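Local coordinates for protein lipase (Rhizopus chinensis, PDB 6A0W) that probably hydrolyses the ester bonds of triacylglycerols, as a fungal class 3 lipase of the alpha/beta-hydrolase fold, at residues Pro17-Thr22 with His228-Val233; His224-Lys229 with Val248-Lys253. All blocks are in the same frame, centred on the assembly; numbering follows the deposited sequence.

Contact 1: residues Pro17-Thr22 with His228-Val233. With SO4 (sulfate ion), chain C.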
loop_
_atom_site.group_PDB
_atom_site.type_symbol
_atom_site.label_atom_id
_atom_site.label_comp_id
_atom_site.label_asym_id
_atom_site.label_seq_id
_atom_site.Cartn_x
_atom_site.Cartn_y
_atom_site.Cartn_z
ATOM N N PRO A 17 -21.580 15.409 -5.819
ATOM C CA PRO A 17 -22.352 14.999 -4.641
ATOM C C PRO A 17 -21.438 14.887 -3.419
ATOM O O PRO A 17 -20.376 14.263 -3.503
ATOM C CB PRO A 17 -22.928 13.614 -5.015
ATOM C CG PRO A 17 -22.601 13.375 -6.445
ATOM C CD PRO A 17 -21.505 14.337 -6.834
ATOM N N PRO A 18 -21.812 15.551 -2.312
ATOM C CA PRO A 18 -21.105 15.317 -1.064
ATOM C C PRO A 18 -20.899 13.826 -0.850
ATOM O O PRO A 18 -21.671 13.009 -1.354
ATOM C CB PRO A 18 -22.074 15.864 -0.020
ATOM C CG PRO A 18 -22.866 16.901 -0.739
ATOM C CD PRO A 18 -23.055 16.319 -2.104
ATOM N N ILE A 19 -19.888 13.460 -0.083
ATOM C CA ILE A 19 -19.710 12.032 0.234
ATOM C C ILE A 19 -20.863 11.536 1.096
ATOM O O ILE A 19 -21.065 12.074 2.169
ATOM C CB ILE A 19 -18.400 11.803 1.005
ATOM C CG1 ILE A 19 -17.193 12.141 0.110
ATOM C CG2 ILE A 19 -18.284 10.361 1.456
ATOM C CD1 ILE A 19 -15.876 12.145 0.875
ATOM N N PRO A 20 -21.558 10.460 0.683
ATOM C CA PRO A 20 -22.802 10.054 1.348
ATOM C C PRO A 20 -22.558 9.393 2.677
ATOM O O PRO A 20 -21.454 8.929 2.924
ATOM C CB PRO A 20 -23.430 9.050 0.376
ATOM C CG PRO A 20 -22.766 9.328 -0.938
ATOM C CD PRO A 20 -21.358 9.697 -0.558
ATOM N N ALA A 21 -23.529 9.531 3.583
ATOM C CA ALA A 21 -23.355 9.149 4.994
ATOM C C ALA A 21 -23.190 7.639 4.999
ATOM O O ALA A 21 -23.751 6.981 4.129
ATOM C CB ALA A 21 -24.597 9.542 5.797
ATOM N N THR A 22 -22.475 7.057 5.955
ATOM C CA THR A 22 -22.420 5.592 5.973
ATOM C C THR A 22 -23.057 5.196 7.270
ATOM O O THR A 22 -22.705 5.772 8.279
ATOM C CB THR A 22 -20.999 4.935 5.788
ATOM O OG1 THR A 22 -19.947 5.723 6.368
ATOM C CG2 THR A 22 -20.683 4.662 4.277
ATOM N N HIS A 228 -8.089 7.262 1.068
ATOM C CA HIS A 228 -8.337 8.662 1.450
ATOM C C HIS A 228 -9.365 9.306 0.556
ATOM O O HIS A 228 -9.146 9.586 -0.652
ATOM C CB HIS A 228 -7.071 9.496 1.439
ATOM C CG HIS A 228 -7.297 10.939 1.803
ATOM N ND1 HIS A 228 -7.107 11.969 0.905
ATOM C CD2 HIS A 228 -7.634 11.524 2.984
ATOM C CE1 HIS A 228 -7.271 13.126 1.530
ATOM N NE2 HIS A 228 -7.637 12.884 2.777
ATOM N N LYS A 229 -10.529 9.494 1.172
ATOM C CA LYS A 229 -11.662 10.128 0.526
ATOM C C LYS A 229 -11.865 9.672 -0.909
ATOM O O LYS A 229 -12.266 8.524 -1.131
ATOM C CB LYS A 229 -11.505 11.644 0.632
ATOM C CG LYS A 229 -11.483 12.154 2.060
ATOM C CD LYS A 229 -11.359 13.663 2.161
ATOM C CE LYS A 229 -10.982 14.034 3.568
ATOM N NZ LYS A 229 -10.902 15.489 3.751
ATOM N N ARG A 230 -11.645 10.570 -1.878
ATOM C CA ARG A 230 -11.977 10.307 -3.276
ATOM C C ARG A 230 -10.752 9.884 -4.127
ATOM O O ARG A 230 -10.807 9.932 -5.355
ATOM C CB ARG A 230 -12.582 11.565 -3.932
ATOM C CG ARG A 230 -13.902 12.033 -3.351
ATOM C CD ARG A 230 -14.332 13.372 -3.946
ATOM N NE ARG A 230 -15.537 13.911 -3.311
ATOM C CZ ARG A 230 -16.769 13.484 -3.580
ATOM N NH1 ARG A 230 -16.972 12.484 -4.420
ATOM N NH2 ARG A 230 -17.807 14.046 -2.979
ATOM N N ASP A 231 -9.665 9.492 -3.480
ATOM C CA ASP A 231 -8.430 9.048 -4.176
ATOM C C ASP A 231 -8.754 8.103 -5.304
ATOM O O ASP A 231 -9.395 7.062 -5.103
ATOM C CB ASP A 231 -7.494 8.402 -3.133
ATOM C CG ASP A 231 -6.206 7.866 -3.722
ATOM O OD1 ASP A 231 -5.998 8.074 -4.932
ATOM O OD2 ASP A 231 -5.379 7.320 -2.936
ATOM N N ILE A 232 -8.378 8.489 -6.524
ATOM C CA ILE A 232 -8.629 7.642 -7.700
ATOM C C ILE A 232 -7.902 6.299 -7.686
ATOM O O ILE A 232 -8.360 5.317 -8.276
ATOM C CB ILE A 232 -8.291 8.377 -8.995
ATOM C CG1 ILE A 232 -8.837 7.633 -10.195
ATOM C CG2 ILE A 232 -6.805 8.673 -9.132
ATOM C CD1 ILE A 232 -8.788 8.479 -11.437
ATOM N N VAL A 233 -6.747 6.248 -7.053
ATOM C CA VAL A 233 -5.832 5.156 -7.371
ATOM C C VAL A 233 -6.373 3.758 -6.963
ATOM O O VAL A 233 -6.102 2.739 -7.645
ATOM C CB VAL A 233 -4.392 5.408 -6.827
ATOM C CG1 VAL A 233 -3.495 4.229 -7.197
ATOM C CG2 VAL A 233 -3.787 6.651 -7.467
HETATM S S SO4 C . -6.705 13.735 5.844
HETATM O O1 SO4 C . -5.425 14.182 5.301
HETATM O O2 SO4 C . -7.783 14.365 5.053
HETATM O O3 SO4 C . -6.814 14.139 7.257
HETATM O O4 SO4 C . -6.770 12.257 5.750
#
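Arg230 reaches out from the turn at 228-231 to take hold of the backbone at Pro17, and Ile19 lies against the same guanidinium group. From CB the extended chain (chi1 -64°) brings Arg230 NE to 4.2 Å from Ile19 CG1. Arg230 CZ comes next, 3.9 Å from Ile19 CG1, which covers one face of the guanidinium toward its rim. At the tip, Arg230 NH2 donates to Pro17 O at 2.6 Å; the bond is bent (143° at the hydrogen) and the oxygen lies 16° out of the guanidinium plane. NH1 turns to the carbonyl of Phe278, so the flat group is held by two backbone oxygens. The platform for this arm is a type II' beta turn from His228 to Asp231, closed by Asp231 N to His228 O, and it begins on the last residue of strand 223-228. Asp231, whose OD2 is hydrogen-bonded to His284 ND1, is placed as expected for the acid of the Ser-His-Asp triad, probably with Ser172; its OD1 receives Val233 N at 2.9 Å in an Asx turn. At the start of the turn, His228 NE2 donates to sulfate O2 at 2.7 Å, while Lys229 NZ forms a salt bridge with Glu254.

Contact 2: residues His224-Lys229 with Val248-Lys253. With SO4 (sulfate ion), chain C.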
loop_
_atom_site.group_PDB
_atom_site.type_symbol
_atom_site.label_atom_id
_atom_site.label_comp_id
_atom_site.label_asym_id
_atom_site.label_seq_id
_atom_site.Cartn_x
_atom_site.Cartn_y
_atom_site.Cartn_z
ATOM N N HIS A 224 -4.151 -4.513 4.957
ATOM C CA HIS A 224 -4.954 -3.331 5.253
ATOM C C HIS A 224 -4.854 -2.351 4.099
ATOM O O HIS A 224 -3.750 -2.002 3.676
ATOM C CB HIS A 224 -4.414 -2.657 6.512
ATOM C CG HIS A 224 -4.442 -3.522 7.717
ATOM N ND1 HIS A 224 -5.489 -3.498 8.616
ATOM C CD2 HIS A 224 -3.514 -4.365 8.230
ATOM C CE1 HIS A 224 -5.225 -4.346 9.594
ATOM N NE2 HIS A 224 -4.022 -4.859 9.399
ATOM N N ARG A 225 -5.997 -2.003 3.508
ATOM C CA ARG A 225 -6.025 -1.003 2.451
ATOM C C ARG A 225 -6.716 0.275 2.950
ATOM O O ARG A 225 -7.944 0.380 2.911
ATOM C CB ARG A 225 -6.754 -1.519 1.224
ATOM C CG ARG A 225 -6.123 -2.756 0.603
ATOM C CD ARG A 225 -6.745 -3.100 -0.727
ATOM N NE ARG A 225 -8.167 -3.350 -0.629
ATOM C CZ ARG A 225 -9.123 -2.475 -0.927
ATOM N NH1 ARG A 225 -8.808 -1.258 -1.371
ATOM N NH2 ARG A 225 -10.402 -2.869 -0.878
ATOM N N THR A 226 -5.913 1.263 3.309
ATOM C CA THR A 226 -6.433 2.584 3.639
ATOM C C THR A 226 -6.615 3.436 2.390
ATOM O O THR A 226 -5.817 3.363 1.447
ATOM C CB THR A 226 -5.563 3.286 4.671
ATOM O OG1 THR A 226 -5.520 2.491 5.856
ATOM C CG2 THR A 226 -6.131 4.706 4.983
ATOM N N VAL A 227 -7.808 4.006 2.272
ATOM C CA VAL A 227 -8.157 4.876 1.177
ATOM C C VAL A 227 -8.715 6.220 1.605
ATOM O O VAL A 227 -9.481 6.301 2.564
ATOM C CB VAL A 227 -8.879 4.195 0.004
ATOM C CG1 VAL A 227 -9.038 2.711 0.119
ATOM C CG2 VAL A 227 -10.007 4.951 -0.627
ATOM N N HIS A 228 -8.089 7.262 1.068
ATOM C CA HIS A 228 -8.337 8.662 1.450
ATOM C C HIS A 228 -9.365 9.306 0.556
ATOM O O HIS A 228 -9.146 9.586 -0.652
ATOM C CB HIS A 228 -7.071 9.496 1.439
ATOM C CG HIS A 228 -7.297 10.939 1.803
ATOM N ND1 HIS A 228 -7.107 11.969 0.905
ATOM C CD2 HIS A 228 -7.634 11.524 2.984
ATOM C CE1 HIS A 228 -7.271 13.126 1.530
ATOM N NE2 HIS A 228 -7.637 12.884 2.777
ATOM N N LYS A 229 -10.529 9.494 1.172
ATOM C CA LYS A 229 -11.662 10.128 0.526
ATOM C C LYS A 229 -11.865 9.672 -0.909
ATOM O O LYS A 229 -12.266 8.524 -1.131
ATOM C CB LYS A 229 -11.505 11.644 0.632
ATOM C CG LYS A 229 -11.483 12.154 2.060
ATOM C CD LYS A 229 -11.359 13.663 2.161
ATOM C CE LYS A 229 -10.982 14.034 3.568
ATOM N NZ LYS A 229 -10.902 15.489 3.751
ATOM N N VAL A 248 -8.899 -5.601 3.736
ATOM C CA VAL A 248 -9.911 -4.880 4.467
ATOM C C VAL A 248 -9.708 -3.361 4.257
ATOM O O VAL A 248 -8.647 -2.786 4.582
ATOM C CB VAL A 248 -9.774 -5.228 5.958
ATOM C CG1 VAL A 248 -10.707 -4.338 6.797
ATOM C CG2 VAL A 248 -10.034 -6.728 6.177
ATOM N N GLU A 249 -10.697 -2.735 3.629
ATOM C CA GLU A 249 -10.660 -1.286 3.346
ATOM C C GLU A 249 -10.965 -0.431 4.592
ATOM O O GLU A 249 -11.995 -0.647 5.247
ATOM C CB GLU A 249 -11.695 -0.981 2.250
ATOM C CG GLU A 249 -11.647 0.473 1.790
ATOM C CD GLU A 249 -12.606 0.821 0.679
ATOM O OE1 GLU A 249 -13.238 -0.083 0.067
ATOM O OE2 GLU A 249 -12.617 2.032 0.358
ATOM N N SER A 250 -10.037 0.463 4.945
ATOM C CA SER A 250 -10.267 1.507 5.912
ATOM C C SER A 250 -10.344 2.847 5.179
ATOM O O SER A 250 -9.384 3.247 4.511
ATOM C CB SER A 250 -9.164 1.514 6.968
ATOM O OG SER A 250 -7.867 1.356 6.414
ATOM N N TRP A 251 -11.538 3.442 5.137
ATOM C CA TRP A 251 -11.833 4.597 4.272
ATOM C C TRP A 251 -11.914 5.873 5.109
ATOM O O TRP A 251 -12.796 5.985 5.955
ATOM C CB TRP A 251 -13.146 4.382 3.550
ATOM C CG TRP A 251 -13.516 5.462 2.600
ATOM C CD1 TRP A 251 -12.679 6.254 1.895
ATOM C CD2 TRP A 251 -14.839 5.833 2.214
ATOM N NE1 TRP A 251 -13.392 7.041 1.022
ATOM C CE2 TRP A 251 -14.726 6.802 1.208
ATOM C CE3 TRP A 251 -16.104 5.419 2.603
ATOM C CZ2 TRP A 251 -15.828 7.410 0.638
ATOM C CZ3 TRP A 251 -17.203 5.970 1.977
ATOM C CH2 TRP A 251 -17.059 6.957 1.003
ATOM N N ILE A 252 -10.956 6.777 4.911
ATOM C CA ILE A 252 -10.924 8.067 5.574
ATOM C C ILE A 252 -11.929 8.975 4.893
ATOM O O ILE A 252 -11.764 9.359 3.741
ATOM C CB ILE A 252 -9.575 8.760 5.439
ATOM C CG1 ILE A 252 -8.439 7.912 6.000
ATOM C CG2 ILE A 252 -9.602 10.078 6.167
ATOM C CD1 ILE A 252 -7.050 8.446 5.629
ATOM N N LYS A 253 -13.049 9.203 5.567
ATOM C CA LYS A 253 -14.088 10.071 5.033
ATOM C C LYS A 253 -13.829 11.505 5.475
ATOM O O LYS A 253 -13.876 12.429 4.672
ATOM C CB LYS A 253 -15.460 9.560 5.459
ATOM C CG LYS A 253 -15.807 8.214 4.848
ATOM C CD LYS A 253 -17.230 7.797 5.197
ATOM C CE LYS A 253 -18.302 8.624 4.502
ATOM N NZ LYS A 253 -19.684 8.313 4.986
HETATM S S SO4 C . -6.705 13.735 5.844
HETATM O O1 SO4 C . -5.425 14.182 5.301
HETATM O O2 SO4 C . -7.783 14.365 5.053
HETATM O O3 SO4 C . -6.814 14.139 7.257
HETATM O O4 SO4 C . -6.770 12.257 5.750
HETATM O O HOH W 1 -11.746 -0.508 -2.182
#
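Ser250 OG sits between its backbone N and carbonyl carbon (chi1 44°), and Thr226 OG1 stands beside its own backbone N (chi1 -60°); the two hydroxyls thereby meet at 2.7 Å in a hydrogen bond across neighbouring strands. Trp251 CG is anti to its backbone N (chi1 -177°), which swings the indole edge toward the partner strand: Trp251 NE1 donates to Lys229 O at 2.8 Å, in the carbonyl plane and on a lone pair, tying down the residue just past the strand end. Trp251 CD1 touches Val227 CG2 at 3.9 Å, and Lys253 CG covers one indole face. On this side of the sheet the Arg225 and Glu249 side chains cross at an angle, with Arg225 NH2 4.1 Å from Glu249 OE1, too far for a salt bridge. A water links these two atoms, weakly at OE1, whereas Arg225 NE is bonded to Pro246 O and Glu249 OE2 to Ser272. Among the residues facing the other way, Ile252 CD1 packs on Thr226 CG2 at 3.9 Å, and its CG2 meets the edge of the His228 ring. Backbone bonds alternate in direction along the pair, as between adjacent parallel strands in the central sheet of an alpha/beta-hydrolase.

In the fold
Contact 2 is a buried pairing of two sheet strands, whereas contact 1 is a surface meeting in which the N-terminal loop 17-22 lies on the turn that continues one of them. They share His228 and Lys229, and their centres are about 10 Å apart. A regular ladder of backbone bonds and close side-chain packing hold contact 2; contact 1 relies across its segments on one arginine-to-carbonyl bond and an aliphatic cover. Lys253 joins the two, its NZ probably bonded to Pro20 O and Thr22 OG1, so segment 17-22 is held to residues just beyond both strands. The same sulfate ion, also bound by Phe288 N and Gly289 N, touches both contacts.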